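Local coordinates for protein cyclopropane mycolic acid synthase 1 (Mycobacterium tuberculosis, PDB 1KPH) that converts a double bond at the distal position of an alpha mycolic acid into a cyclopropane ring, using a methylene group from S-adenosyl-L-methionine, at residues A241-N246 against E257-Y262. Residues are numbered along the deposited sequence; the frame is centred on the assembly and turned at random.
Sequences AALQAN and EVYERY
Leu243 reaches from one helix to two tyrosines of the next, CG and CD1 facing Tyr259 and CD2 facing Tyr262. Leu243 CG lies 3.9 Å from Tyr259 CE1, the two side chains running antiparallel alongside one another, while Leu243 CD2 meets Tyr262 CB at 3.8 Å, the leucine lying roughly perpendicular to that side chain. With CG anti to the backbone N (chi1 178°), the leucine lies between the helices. Leu243 O, 3.7 Å from Tyr259 CE1, sits near the ring plane at its edge, a van der Waals contact. One residue on, Gln244 receives the end of the same ring: Gln244 CA is 3.4 Å from Tyr259 OH, and its CG also touches that oxygen. No direct hydrogen bond crosses the interface; instead a water 2.5 Å from Tyr259 OH, in the plane of the ring, donates to Gln244 OE1 over 3.3 Å. The water gives the hydroxyl of the otherwise buried Tyr259 a polar neighbour beside exposed Gln244. Short-segment axes 10.8 Å apart at 158° identify a nearly antiparallel helix pair, a separation consistent with the Tyr259 ring lying between them. Helices 229-245 and 256-275 are joined through helix 247-253, whose Ala250 touches both Leu243 and Tyr259; the Tyr262 ring leads away from helix 229-245 and meets His15 and, edge-to-face, Phe22, and strand 278-286 follows the second helix.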
ATOM      1  N   ALA A 241      -7.140 -15.307   9.343  1.00 19.35           N
ATOM      2  CA  ALA A 241      -7.829 -16.590   9.336  1.00 20.47           C
ATOM      3  C   ALA A 241      -7.049 -17.586   8.482  1.00 21.45           C
ATOM      4  O   ALA A 241      -6.884 -18.745   8.862  1.00 23.31           O
ATOM      5  CB  ALA A 241      -9.246 -16.425   8.796  1.00 19.38           C
ATOM      6  N   ALA A 242      -6.558 -17.124   7.335  1.00 20.96           N
ATOM      7  CA  ALA A 242      -5.796 -17.970   6.424  1.00 20.77           C
ATOM      8  C   ALA A 242      -4.434 -18.356   7.009  1.00 21.47           C
ATOM      9  O   ALA A 242      -4.064 -19.532   7.017  1.00 20.25           O
ATOM     10  CB  ALA A 242      -5.609 -17.255   5.082  1.00 19.85           C
ATOM     11  N   LEU A 243      -3.692 -17.366   7.496  1.00 20.00           N
ATOM     12  CA  LEU A 243      -2.378 -17.622   8.076  1.00 21.37           C
ATOM     13  C   LEU A 243      -2.470 -18.689   9.159  1.00 21.98           C
ATOM     14  O   LEU A 243      -1.673 -19.631   9.192  1.00 20.99           O
ATOM     15  CB  LEU A 243      -1.792 -16.333   8.670  1.00 21.68           C
ATOM     16  CG  LEU A 243      -0.426 -16.475   9.352  1.00 20.98           C
ATOM     17  CD1 LEU A 243       0.571 -17.096   8.381  1.00 21.98           C
ATOM     18  CD2 LEU A 243       0.062 -15.107   9.818  1.00 20.80           C
ATOM     19  N   GLN A 244      -3.452 -18.539  10.041  1.00 23.74           N
ATOM     20  CA  GLN A 244      -3.656 -19.485  11.131  1.00 25.25           C
ATOM     21  C   GLN A 244      -3.902 -20.907  10.624  1.00 26.52           C
ATOM     22  O   GLN A 244      -3.328 -21.866  11.139  1.00 27.29           O
ATOM     23  CB  GLN A 244      -4.830 -19.025  11.998  1.00 24.62           C
ATOM     24  CG  GLN A 244      -5.174 -19.958  13.142  1.00 25.74           C
ATOM     25  CD  GLN A 244      -6.070 -19.300  14.174  1.00 27.78           C
ATOM     26  OE1 GLN A 244      -5.637 -19.002  15.289  1.00 31.07           O
ATOM     27  NE2 GLN A 244      -7.323 -19.059  13.805  1.00 27.32           N
ATOM     28  N   ALA A 245      -4.753 -21.042   9.611  1.00 26.21           N
ATOM     29  CA  ALA A 245      -5.051 -22.357   9.050  1.00 24.98           C
ATOM     30  C   ALA A 245      -3.824 -22.896   8.315  1.00 24.74           C
ATOM     31  O   ALA A 245      -3.722 -24.097   8.051  1.00 22.60           O
ATOM     32  CB  ALA A 245      -6.243 -22.262   8.096  1.00 24.65           C
ATOM     33  N   ASN A 246      -2.903 -21.995   7.985  1.00 23.02           N
ATOM     34  CA  ASN A 246      -1.665 -22.350   7.294  1.00 23.57           C
ATOM     35  C   ASN A 246      -0.491 -22.345   8.274  1.00 23.48           C
ATOM     36  O   ASN A 246       0.671 -22.298   7.866  1.00 23.26           O
ATOM     37  CB  ASN A 246      -1.385 -21.349   6.169  1.00 24.00           C
ATOM     38  CG  ASN A 246      -2.174 -21.648   4.906  1.00 25.01           C
ATOM     39  OD1 ASN A 246      -2.542 -20.738   4.159  1.00 19.94           O
ATOM     40  ND2 ASN A 246      -2.423 -22.931   4.653  1.00 20.23           N
ATOM     41  N   GLU A 257       8.316 -18.583  15.506  1.00 43.38           N
ATOM     42  CA  GLU A 257       8.566 -17.264  16.071  1.00 43.01           C
ATOM     43  C   GLU A 257       8.037 -16.218  15.087  1.00 41.16           C
ATOM     44  O   GLU A 257       7.429 -15.223  15.489  1.00 39.15           O
ATOM     45  CB  GLU A 257      10.067 -17.069  16.302  1.00 45.69           C
ATOM     46  CG  GLU A 257      10.420 -15.840  17.126  1.00 49.14           C
ATOM     47  CD  GLU A 257      11.219 -14.813  16.343  1.00 51.59           C
ATOM     48  OE1 GLU A 257      10.683 -14.261  15.359  1.00 53.40           O
ATOM     49  OE2 GLU A 257      12.385 -14.558  16.714  1.00 51.84           O
ATOM     50  N   VAL A 258       8.271 -16.454  13.797  1.00 38.85           N
ATOM     51  CA  VAL A 258       7.808 -15.548  12.752  1.00 36.62           C
ATOM     52  C   VAL A 258       6.291 -15.633  12.647  1.00 34.17           C
ATOM     53  O   VAL A 258       5.617 -14.619  12.472  1.00 34.02           O
ATOM     54  CB  VAL A 258       8.423 -15.903  11.380  1.00 37.84           C
ATOM     55  CG1 VAL A 258       7.768 -15.078  10.280  1.00 37.28           C
ATOM     56  CG2 VAL A 258       9.919 -15.642  11.403  1.00 39.51           C
ATOM     57  N   TYR A 259       5.762 -16.847  12.755  1.00 31.38           N
ATOM     58  CA  TYR A 259       4.320 -17.063  12.687  1.00 30.22           C
ATOM     59  C   TYR A 259       3.608 -16.274  13.789  1.00 30.74           C
ATOM     60  O   TYR A 259       2.700 -15.483  13.516  1.00 28.23           O
ATOM     61  CB  TYR A 259       3.997 -18.553  12.841  1.00 27.50           C
ATOM     62  CG  TYR A 259       2.531 -18.828  13.080  1.00 25.86           C
ATOM     63  CD1 TYR A 259       1.604 -18.754  12.040  1.00 24.17           C
ATOM     64  CD2 TYR A 259       2.062 -19.116  14.361  1.00 23.69           C
ATOM     65  CE1 TYR A 259       0.245 -18.957  12.274  1.00 22.76           C
ATOM     66  CE2 TYR A 259       0.717 -19.318  14.605  1.00 22.30           C
ATOM     67  CZ  TYR A 259      -0.190 -19.236  13.560  1.00 23.29           C
ATOM     68  OH  TYR A 259      -1.527 -19.418  13.814  1.00 19.44           O
ATOM     69  N   GLU A 260       4.028 -16.502  15.032  1.00 31.61           N
ATOM     70  CA  GLU A 260       3.449 -15.826  16.192  1.00 32.18           C
ATOM     71  C   GLU A 260       3.481 -14.314  16.032  1.00 29.98           C
ATOM     72  O   GLU A 260       2.520 -13.621  16.360  1.00 30.05           O
ATOM     73  CB  GLU A 260       4.212 -16.202  17.467  1.00 35.46           C
ATOM     74  CG  GLU A 260       4.077 -17.658  17.879  1.00 40.34           C
ATOM     75  CD  GLU A 260       2.635 -18.066  18.096  1.00 43.23           C
ATOM     76  OE1 GLU A 260       1.926 -17.377  18.862  1.00 45.16           O
ATOM     77  OE2 GLU A 260       2.213 -19.078  17.500  1.00 44.41           O
ATOM     78  N   ARG A 261       4.598 -13.807  15.535  1.00 29.74           N
ATOM     79  CA  ARG A 261       4.758 -12.377  15.336  1.00 29.86           C
ATOM     80  C   ARG A 261       3.746 -11.855  14.318  1.00 28.45           C
ATOM     81  O   ARG A 261       3.096 -10.837  14.546  1.00 28.32           O
ATOM     82  CB  ARG A 261       6.183 -12.077  14.873  1.00 31.97           C
ATOM     83  CG  ARG A 261       6.519 -10.598  14.783  1.00 36.27           C
ATOM     84  CD  ARG A 261       8.018 -10.406  14.656  1.00 39.16           C
ATOM     85  NE  ARG A 261       8.550 -11.101  13.489  1.00 43.27           N
ATOM     86  CZ  ARG A 261       9.845 -11.257  13.235  1.00 44.69           C
ATOM     87  NH1 ARG A 261      10.751 -10.767  14.070  1.00 45.02           N
ATOM     88  NH2 ARG A 261      10.235 -11.899  12.142  1.00 45.15           N
ATOM     89  N   TYR A 262       3.607 -12.553  13.197  1.00 26.79           N
ATOM     90  CA  TYR A 262       2.664 -12.112  12.179  1.00 26.33           C
ATOM     91  C   TYR A 262       1.203 -12.228  12.591  1.00 24.40           C
ATOM     92  O   TYR A 262       0.383 -11.402  12.196  1.00 25.52           O
ATOM     93  CB  TYR A 262       2.912 -12.843  10.857  1.00 23.74           C
ATOM     94  CG  TYR A 262       3.929 -12.120  10.006  1.00 25.24           C
ATOM     95  CD1 TYR A 262       5.274 -12.091  10.371  1.00 23.22           C
ATOM     96  CD2 TYR A 262       3.535 -11.388   8.885  1.00 25.05           C
ATOM     97  CE1 TYR A 262       6.200 -11.351   9.649  1.00 24.08           C
ATOM     98  CE2 TYR A 262       4.457 -10.639   8.153  1.00 26.11           C
ATOM     99  CZ  TYR A 262       5.788 -10.628   8.545  1.00 25.68           C
ATOM    100  OH  TYR A 262       6.709  -9.896   7.839  1.00 25.60           O
TER
HETATM  101  O   HOH W   1      -2.480 -19.420  16.136  1.00 35.50           O